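Local coordinates for protein exopolyphosphatase (Aquifex aeolicus, PDB 1T6C) that probably hydrolyses phosphoanhydride bonds as an exopolyphosphatase/guanosine pentaphosphate phosphohydrolase family member with an actin-like fold, and binds a calcium ion, at residues A[150-155]-A[197-202]; A[143-148]-A[168-173]; A[137-142]-A[159-164]. All blocks are in the same frame, centred on the assembly; numbering follows the deposited sequence. Where two conformers were deposited one is given.

Interaction 1 (A[150-155]-A[197-202]). With CA (calcium ion), chain C.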
loop_
_atom_site.group_PDB
_atom_site.type_symbol
_atom_site.label_atom_id
_atom_site.label_comp_id
_atom_site.label_asym_id
_atom_site.label_seq_id
_atom_site.Cartn_x
_atom_site.Cartn_y
_atom_site.Cartn_z
ATOM N N THR A 150 -3.670 2.028 7.919
ATOM C CA THR A 150 -2.778 3.083 7.567
ATOM C C THR A 150 -1.623 3.071 8.542
ATOM O O THR A 150 -1.833 3.170 9.779
ATOM C CB THR A 150 -3.485 4.454 7.550
ATOM O OG1 THR A 150 -4.488 4.497 6.519
ATOM C CG2 THR A 150 -2.514 5.512 7.131
ATOM N N GLU A 151 -0.414 2.913 7.998
ATOM C CA GLU A 151 0.775 2.942 8.801
ATOM C C GLU A 151 1.379 4.342 8.779
ATOM O O GLU A 151 1.406 4.997 7.732
ATOM C CB GLU A 151 1.836 1.984 8.311
ATOM C CG GLU A 151 1.577 0.556 8.691
ATOM C CD GLU A 151 0.398 -0.050 7.951
ATOM O OE1 GLU A 151 0.437 -0.060 6.724
ATOM O OE2 GLU A 151 -0.566 -0.470 8.612
ATOM N N TYR A 152 1.856 4.748 9.947
ATOM C CA TYR A 152 2.610 5.984 10.134
ATOM C C TYR A 152 4.042 5.605 10.526
ATOM O O TYR A 152 4.264 5.068 11.614
ATOM C CB TYR A 152 1.953 6.851 11.239
ATOM C CG TYR A 152 0.630 7.396 10.781
ATOM C CD1 TYR A 152 -0.503 6.563 10.748
ATOM C CD2 TYR A 152 0.511 8.685 10.301
ATOM C CE1 TYR A 152 -1.714 7.030 10.249
ATOM C CE2 TYR A 152 -0.682 9.154 9.783
ATOM C CZ TYR A 152 -1.786 8.342 9.771
ATOM O OH TYR A 152 -2.972 8.780 9.230
ATOM N N VAL A 153 4.987 5.849 9.634
ATOM C CA VAL A 153 6.359 5.375 9.803
ATOM C C VAL A 153 7.261 6.572 9.888
ATOM O O VAL A 153 7.406 7.315 8.923
ATOM C CB VAL A 153 6.823 4.470 8.656
ATOM C CG1 VAL A 153 8.080 3.720 9.069
ATOM C CG2 VAL A 153 5.728 3.480 8.300
ATOM N N PHE A 154 7.892 6.717 11.049
ATOM C CA PHE A 154 8.738 7.855 11.344
ATOM C C PHE A 154 10.203 7.472 11.273
ATOM O O PHE A 154 10.627 6.428 11.767
ATOM C CB PHE A 154 8.436 8.356 12.747
ATOM C CG PHE A 154 7.030 8.807 12.941
ATOM C CD1 PHE A 154 6.667 10.133 12.705
ATOM C CD2 PHE A 154 6.090 7.915 13.366
ATOM C CE1 PHE A 154 5.360 10.547 12.913
ATOM C CE2 PHE A 154 4.757 8.328 13.577
ATOM C CZ PHE A 154 4.408 9.621 13.340
ATOM N N GLY A 155 10.971 8.331 10.653
ATOM C CA GLY A 155 12.414 8.155 10.635
ATOM C C GLY A 155 13.173 9.331 10.081
ATOM O O GLY A 155 12.641 10.404 9.879
ATOM N N LYS A 197 -9.697 11.578 16.916
ATOM C CA LYS A 197 -9.449 10.731 18.108
ATOM C C LYS A 197 -8.269 9.791 17.869
ATOM O O LYS A 197 -7.353 9.679 18.717
ATOM C CB LYS A 197 -10.686 9.910 18.467
ATOM C CG LYS A 197 -10.500 8.776 19.544
ATOM C CD LYS A 197 -11.733 7.811 19.689
ATOM C CE LYS A 197 -11.295 6.463 20.321
ATOM N NZ LYS A 197 -11.735 6.179 21.713
ATOM N N GLU A 198 -8.241 9.163 16.703
ATOM C CA GLU A 198 -7.205 8.169 16.411
ATOM C C GLU A 198 -5.891 8.807 16.005
ATOM O O GLU A 198 -4.826 8.370 16.463
ATOM C CB GLU A 198 -7.695 7.145 15.382
ATOM C CG GLU A 198 -8.875 6.312 15.875
ATOM C CD GLU A 198 -8.599 5.538 17.172
ATOM O OE1 GLU A 198 -8.325 4.327 17.098
ATOM O OE2 GLU A 198 -8.699 6.131 18.275
ATOM N N LEU A 199 -5.948 9.849 15.177
ATOM C CA LEU A 199 -4.724 10.430 14.624
ATOM C C LEU A 199 -3.996 11.298 15.622
ATOM O O LEU A 199 -2.800 11.473 15.520
ATOM C CB LEU A 199 -5.017 11.257 13.373
ATOM C CG LEU A 199 -5.372 10.412 12.173
ATOM C CD1 LEU A 199 -5.729 11.314 10.988
ATOM C CD2 LEU A 199 -4.233 9.457 11.845
ATOM N N SER A 200 -4.698 11.804 16.619
ATOM C CA SER A 200 -4.043 12.680 17.585
ATOM C C SER A 200 -3.008 11.867 18.363
ATOM O O SER A 200 -2.005 12.405 18.853
ATOM C CB SER A 200 -5.080 13.325 18.503
ATOM O OG SER A 200 -5.838 14.261 17.756
ATOM N N LYS A 201 -3.218 10.567 18.449
ATOM C CA LYS A 201 -2.292 9.690 19.156
ATOM C C LYS A 201 -0.967 9.445 18.407
ATOM O O LYS A 201 0.028 9.041 19.031
ATOM C CB LYS A 201 -2.978 8.359 19.453
ATOM C CG LYS A 201 -4.243 8.479 20.301
ATOM C CD LYS A 201 -4.882 7.079 20.446
ATOM C CE LYS A 201 -6.292 7.073 21.044
ATOM N NZ LYS A 201 -7.052 5.812 20.648
ATOM N N VAL A 202 -0.946 9.652 17.088
ATOM C CA VAL A 202 0.291 9.491 16.310
ATOM C C VAL A 202 1.012 10.777 15.975
ATOM O O VAL A 202 2.105 10.745 15.405
ATOM C CB VAL A 202 0.080 8.666 15.018
ATOM C CG1 VAL A 202 -0.678 7.389 15.359
ATOM C CG2 VAL A 202 -0.653 9.461 13.939
HETATM CA CA CA C . -1.521 0.066 4.904
HETATM O O HOH W 1 -0.546 -0.186 2.340
HETATM O O HOH W 2 -0.462 -2.401 5.585
#

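Interaction 2 (A[143-148]-A[168-173]). With CA (calcium ion), chain C.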
loop_
_atom_site.group_PDB
_atom_site.type_symbol
_atom_site.label_atom_id
_atom_site.label_comp_id
_atom_site.label_asym_id
_atom_site.label_seq_id
_atom_site.Cartn_x
_atom_site.Cartn_y
_atom_site.Cartn_z
ATOM N N VAL A 143 3.121 7.893 5.357
ATOM C CA VAL A 143 1.730 7.563 5.654
ATOM C C VAL A 143 1.229 6.639 4.564
ATOM O O VAL A 143 1.012 7.064 3.432
ATOM C CB VAL A 143 0.862 8.830 5.726
ATOM C CG1 VAL A 143 -0.588 8.480 6.030
ATOM C CG2 VAL A 143 1.393 9.771 6.753
ATOM N N ASP A 144 1.078 5.369 4.892
ATOM C CA ASP A 144 0.780 4.339 3.888
ATOM C C ASP A 144 -0.594 3.721 4.125
ATOM O O ASP A 144 -0.796 2.845 4.996
ATOM C CB ASP A 144 1.852 3.270 3.905
ATOM C CG ASP A 144 1.734 2.304 2.775
ATOM O OD1 ASP A 144 0.764 2.354 1.937
ATOM O OD2 ASP A 144 2.614 1.413 2.683
ATOM N N GLN A 145 -1.543 4.169 3.317
ATOM C CA GLN A 145 -2.922 3.758 3.431
ATOM C C GLN A 145 -3.225 2.675 2.414
ATOM O O GLN A 145 -2.958 2.827 1.226
ATOM C CB GLN A 145 -3.857 4.967 3.225
ATOM C CG GLN A 145 -5.332 4.577 3.153
ATOM C CD GLN A 145 -5.801 4.226 1.772
ATOM O OE1 GLN A 145 -5.559 4.962 0.816
ATOM N NE2 GLN A 145 -6.478 3.067 1.633
ATOM N N GLY A 146 -3.805 1.573 2.894
ATOM C CA GLY A 146 -4.140 0.420 2.073
ATOM C C GLY A 146 -4.275 -0.883 2.827
ATOM O O GLY A 146 -3.641 -1.101 3.866
ATOM N N GLY A 147 -5.103 -1.771 2.283
ATOM C CA GLY A 147 -5.201 -3.144 2.763
ATOM C C GLY A 147 -5.780 -3.297 4.144
ATOM O O GLY A 147 -5.418 -4.231 4.873
ATOM N N GLY A 148 -6.598 -2.327 4.550
ATOM C CA GLY A 148 -7.243 -2.337 5.843
ATOM C C GLY A 148 -6.582 -1.550 6.952
ATOM O O GLY A 148 -7.059 -1.556 8.088
ATOM N N ILE A 168 -7.549 1.506 10.466
ATOM C CA ILE A 168 -8.614 2.405 10.028
ATOM C C ILE A 168 -8.905 2.171 8.542
ATOM O O ILE A 168 -8.917 3.115 7.724
ATOM C CB ILE A 168 -8.253 3.883 10.311
ATOM C CG1 ILE A 168 -6.901 4.269 9.679
ATOM C CG2 ILE A 168 -8.278 4.106 11.805
ATOM C CD1 ILE A 168 -6.532 5.740 9.820
ATOM N N GLY A 169 -9.139 0.912 8.191
ATOM C CA GLY A 169 -9.314 0.550 6.797
ATOM C C GLY A 169 -10.497 1.264 6.180
ATOM O O GLY A 169 -11.539 1.455 6.833
ATOM N N ILE A 170 -10.334 1.690 4.935
ATOM C CA ILE A 170 -11.348 2.531 4.298
ATOM C C ILE A 170 -12.661 1.805 3.974
ATOM O O ILE A 170 -13.708 2.432 3.947
ATOM C CB ILE A 170 -10.784 3.322 3.125
ATOM C CG1 ILE A 170 -10.279 2.438 1.997
ATOM C CG2 ILE A 170 -9.672 4.267 3.619
ATOM C CD1 ILE A 170 -9.842 3.193 0.716
ATOM N N VAL A 171 -12.651 0.499 3.757
ATOM C CA VAL A 171 -13.891 -0.222 3.601
ATOM C C VAL A 171 -14.699 -0.146 4.901
ATOM O O VAL A 171 -15.925 0.141 4.880
ATOM C CB VAL A 171 -13.596 -1.701 3.168
ATOM C CG1 VAL A 171 -14.845 -2.548 3.204
ATOM C CG2 VAL A 171 -13.024 -1.706 1.791
ATOM N N ASN A 172 -14.044 -0.438 6.019
ATOM C CA ASN A 172 -14.714 -0.392 7.316
ATOM C C ASN A 172 -15.155 1.011 7.679
ATOM O O ASN A 172 -16.275 1.214 8.165
ATOM C CB ASN A 172 -13.818 -1.020 8.382
ATOM C CG ASN A 172 -14.422 -1.034 9.754
ATOM O OD1 ASN A 172 -15.622 -1.248 9.943
ATOM N ND2 ASN A 172 -13.567 -0.847 10.739
ATOM N N LEU A 173 -14.326 2.017 7.437
ATOM C CA LEU A 173 -14.734 3.387 7.755
ATOM C C LEU A 173 -15.961 3.806 6.957
ATOM O O LEU A 173 -16.876 4.442 7.486
ATOM C CB LEU A 173 -13.621 4.381 7.474
ATOM C CG LEU A 173 -12.338 4.270 8.287
ATOM C CD1 LEU A 173 -11.455 5.469 8.100
ATOM C CD2 LEU A 173 -12.654 3.994 9.723
HETATM CA CA CA C . -1.521 0.066 4.904
HETATM O O HOH W 1 -0.546 -0.186 2.340
HETATM O O HOH W 2 -0.462 -2.401 5.585
#

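Interaction 3 (A[137-142]-A[159-164])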
loop_
_atom_site.group_PDB
_atom_site.type_symbol
_atom_site.label_atom_id
_atom_site.label_comp_id
_atom_site.label_asym_id
_atom_site.label_seq_id
_atom_site.Cartn_x
_atom_site.Cartn_y
_atom_site.Cartn_z
ATOM N N GLU A 137 13.742 14.850 3.087
ATOM C CA GLU A 137 14.651 15.482 4.035
ATOM C C GLU A 137 14.086 15.632 5.423
ATOM O O GLU A 137 12.877 15.724 5.645
ATOM C CB GLU A 137 15.019 16.872 3.524
ATOM C CG GLU A 137 15.970 16.863 2.357
ATOM C CD GLU A 137 16.351 18.263 1.934
ATOM O OE1 GLU A 137 15.438 19.098 1.740
ATOM O OE2 GLU A 137 17.560 18.529 1.801
ATOM N N GLY A 138 14.994 15.708 6.393
ATOM C CA GLY A 138 14.624 15.936 7.755
ATOM C C GLY A 138 13.924 14.761 8.390
ATOM O O GLY A 138 14.164 13.616 8.024
ATOM N N GLU A 139 13.090 15.055 9.362
ATOM C CA GLU A 139 12.305 14.067 10.069
ATOM C C GLU A 139 11.119 13.758 9.180
ATOM O O GLU A 139 10.346 14.647 8.804
ATOM C CB GLU A 139 11.828 14.590 11.423
ATOM C CG GLU A 139 12.946 14.861 12.436
ATOM C CD GLU A 139 13.860 13.669 12.656
ATOM O OE1 GLU A 139 13.340 12.569 12.881
ATOM O OE2 GLU A 139 15.091 13.834 12.580
ATOM N N VAL A 140 10.976 12.483 8.866
ATOM C CA VAL A 140 10.010 12.039 7.875
ATOM C C VAL A 140 8.906 11.206 8.516
ATOM O O VAL A 140 9.166 10.420 9.410
ATOM C CB VAL A 140 10.731 11.145 6.866
ATOM C CG1 VAL A 140 9.751 10.660 5.808
ATOM C CG2 VAL A 140 11.892 11.880 6.206
ATOM N N CYS A 141 7.674 11.381 8.041
ATOM C CA CYS A 141 6.608 10.449 8.343
ATOM C C CYS A 141 6.037 9.950 7.033
ATOM O O CYS A 141 5.589 10.737 6.197
ATOM C CB CYS A 141 5.523 11.068 9.202
ATOM S SG CYS A 141 4.222 9.872 9.604
ATOM N N VAL A 142 6.105 8.628 6.839
ATOM C CA VAL A 142 5.513 7.977 5.680
ATOM C C VAL A 142 4.133 7.514 6.128
ATOM O O VAL A 142 4.009 6.857 7.152
ATOM C CB VAL A 142 6.382 6.807 5.201
ATOM C CG1 VAL A 142 5.684 5.988 4.143
ATOM C CG2 VAL A 142 7.663 7.332 4.640
ATOM N N LYS A 159 16.738 5.286 8.209
ATOM C CA LYS A 159 16.540 4.758 9.538
ATOM C C LYS A 159 15.117 4.952 9.996
ATOM O O LYS A 159 14.650 6.062 10.088
ATOM C CB LYS A 159 17.470 5.461 10.554
ATOM C CG LYS A 159 17.345 4.898 11.937
ATOM C CD LYS A 159 18.395 5.435 12.905
ATOM C CE LYS A 159 17.840 6.500 13.793
ATOM N NZ LYS A 159 18.951 7.205 14.540
ATOM N N VAL A 160 14.429 3.864 10.277
ATOM C CA VAL A 160 13.125 3.933 10.902
ATOM C C VAL A 160 13.298 4.025 12.418
ATOM O O VAL A 160 14.017 3.216 13.017
ATOM C CB VAL A 160 12.320 2.691 10.537
ATOM C CG1 VAL A 160 10.988 2.630 11.282
ATOM C CG2 VAL A 160 12.084 2.654 9.014
ATOM N N ARG A 161 12.633 5.004 13.024
ATOM C CA ARG A 161 12.546 5.125 14.483
ATOM C C ARG A 161 11.355 4.462 15.097
ATOM O O ARG A 161 11.443 3.837 16.152
ATOM C CB ARG A 161 12.502 6.584 14.852
ATOM C CG ARG A 161 13.843 7.186 14.758
ATOM C CD ARG A 161 14.216 8.085 15.949
ATOM N NE ARG A 161 15.367 8.874 15.550
ATOM C CZ ARG A 161 15.298 9.854 14.685
ATOM N NH1 ARG A 161 14.146 10.176 14.115
ATOM N NH2 ARG A 161 16.392 10.500 14.358
ATOM N N GLU A 162 10.208 4.603 14.446
ATOM C CA GLU A 162 8.969 4.166 15.038
ATOM C C GLU A 162 7.953 3.934 13.947
ATOM O O GLU A 162 7.916 4.683 12.995
ATOM C CB GLU A 162 8.428 5.233 15.982
ATOM C CG GLU A 162 7.171 4.775 16.697
ATOM C CD GLU A 162 6.731 5.734 17.772
ATOM O OE1 GLU A 162 7.241 6.876 17.774
ATOM O OE2 GLU A 162 5.884 5.331 18.602
ATOM N N VAL A 163 7.159 2.876 14.090
ATOM C CA VAL A 163 6.003 2.667 13.202
ATOM C C VAL A 163 4.765 2.414 14.055
ATOM O O VAL A 163 4.784 1.625 15.025
ATOM C CB VAL A 163 6.211 1.516 12.163
ATOM C CG1 VAL A 163 6.807 0.278 12.792
ATOM C CG2 VAL A 163 4.901 1.191 11.403
ATOM N N ILE A 164 3.673 3.075 13.675
ATOM C CA ILE A 164 2.391 2.913 14.305
ATOM C C ILE A 164 1.418 2.535 13.196
ATOM O O ILE A 164 1.252 3.273 12.239
ATOM C CB ILE A 164 1.902 4.187 15.042
ATOM C CG1 ILE A 164 2.911 4.604 16.123
ATOM C CG2 ILE A 164 0.516 3.914 15.666
ATOM C CD1 ILE A 164 2.740 6.048 16.610
#

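Interaction 1 (A[150-155]-A[197-202])
The ring of Y152 carries this contact, with V202 lying across one of its faces. The CG2 methyl of V202 sits 4.0 Å from the ring centroid of Y152 and 15° off the normal, a CH-pi contact displaced toward the CD2 rim. A second methyl, L199 CD2, comes in obliquely near CZ and OH of Y152; because L199 was modelled in two conformers, its very close approach is doubtful. Two residues along the strand, F154 brings its CZ atom to 3.3 Å from the carbonyl O of V202, again at an oblique angle.

V202 N bonds to L199 O at 3.0 Å, and this turn places the valine opposite the strand. Rotation about chi1 of Y152 (-69°) leaves CG beside the backbone N, and the ring then extends at about a right angle to the V202 side chain. Its hydroxyl reaches further, to a hydrogen bond with T284 OG1 on helix 274-288. A leucine in place of Y152 would probably leave T284 without this partner and the V202 methyl without a flat face to lie on.

Side chains alternate along the strand. V153 turns to the opposite side, toward helix 119-133, and so does E151, whose OE1 binds the calcium ion at 2.7 Å. Buried aromatic and branched apolar groups thus pack one side of the strand against residues 197-202, while the other side presents a carboxylate to the metal.

Interaction 2 (A[143-148]-A[168-173])
Two points join strand 139-146 and the loop after it to the start of helix 170-177: the amide of Q145 against I170, and the backbone of G148 against that of G169. D144 is the first residue of the strand to serve the calcium ion, and it does so in two ways. Its carbonyl O binds the metal at 2.9 Å, while its carboxylate acts from the second shell, OD1 accepting a hydrogen bond of 2.9 Å from water 1, itself a metal ligand. Any residue could give the carbonyl; the aspartate is suited by its short carboxylate, which accepts the hydrogen bond from the metal-bound water.

Q145 leaves the backbone toward residues 168-173. CG lies opposite the backbone N (chi1 173°), and a bend at chi2 carries NE2 to 3.5 Å from I170 CD1, with CG1 and CG2 of the isoleucine also nearby. The other amide atom, OE1, hydrogen-bonds to T215 OG1, which would fix how the amide is turned.

G146 gives the calcium its carbonyl O at 2.6 Å; S149 O, E151 OE1 and two waters complete the six ligands. At its backbone angles a CB would press on the preceding carbonyl, and G147, with positive phi, is likewise suited to glycine.

G148 then passes very close to G169, their CA atoms 3.7 Å apart. Any side chain on G169 would strike G148 CA. G148 O and G169 N are near neighbours, but poorly angled for a hydrogen bond. G169 is the N-cap residue, and its O accepts L173 N at 2.9 Å.

A glycine-rich loop of this kind is consistent with the phosphate-binding turns of actin-like folds. Here absent side chains permit the backbone crowding, while backbone oxygens supply half of the metal's shell.

Interaction 3 (A[137-142]-A[159-164])
E139 OE1 comes to the edge of the R161 guanidinium, near its plane. It stands 2.8 Å from R161 NH1, slightly tilted from that plane, and the arginine reaches OE1 on the syn side, a little out of the carboxylate plane. The two flat groups are turned 32° from each other. Between them only the NH1-OE1 pair bonds; R161 NH2 and E139 OE2 are 4.0 Å apart. The N-H...O angle of 150° shows a moderately bent bond.

NH2 of R161 instead hydrogen-bonds to O2 of a methylpentanediol molecule, probably from the crystallisation liquor.

Neither charge faces its mate from an adjacent strand. Strand 149-156 runs between the two, and the CA atoms of E139 and R161 are 10.0 Å apart, so long side chains are needed to close the gap. That of E139 bends at chi2 (-54°), swinging the carboxylate toward the arginine, although its CB leaves the backbone in another direction. R161 starts out toward the glutamate. It also sits at a classic beta bulge, R161 and E162 together facing F154, and its N bonds to F154 O.

The backbone of E139 is tied on its other side, with N bonded to D207 OD2. G138, just before E139, takes a positive phi, which glycine accommodates readily.

The contact lies at the surface: R161 is exposed, on the outermost strand, and E139 is partly exposed, so solvent probably screens the attraction between the two charges. Long, flexible charged residues suit such a place. The bridge links side chains of the first and third strands of this antiparallel meander across the middle one, at the end away from the calcium site.

In the fold
All three contacts involve the consecutive strands 139-146, 149-156 and 159-166 of one mixed sheet, or the turns that follow them, and their segments interleave along the chain. Interactions 1 and 2 are buried and share the calcium ion with its two waters; a probable backbone hydrogen bond from D144 N to E151 O ties their strands. Interaction 1 is apolar packing of a strand on residues 197-202, whereas interaction 2 is close backbone crowding beside metal-binding carbonyls. Interaction 3 lies at the surface and depends on opposite charges. It joins interaction 1 through F154 against C141 and I164 against V202, but its only tie to interaction 2 is continuity along the chain.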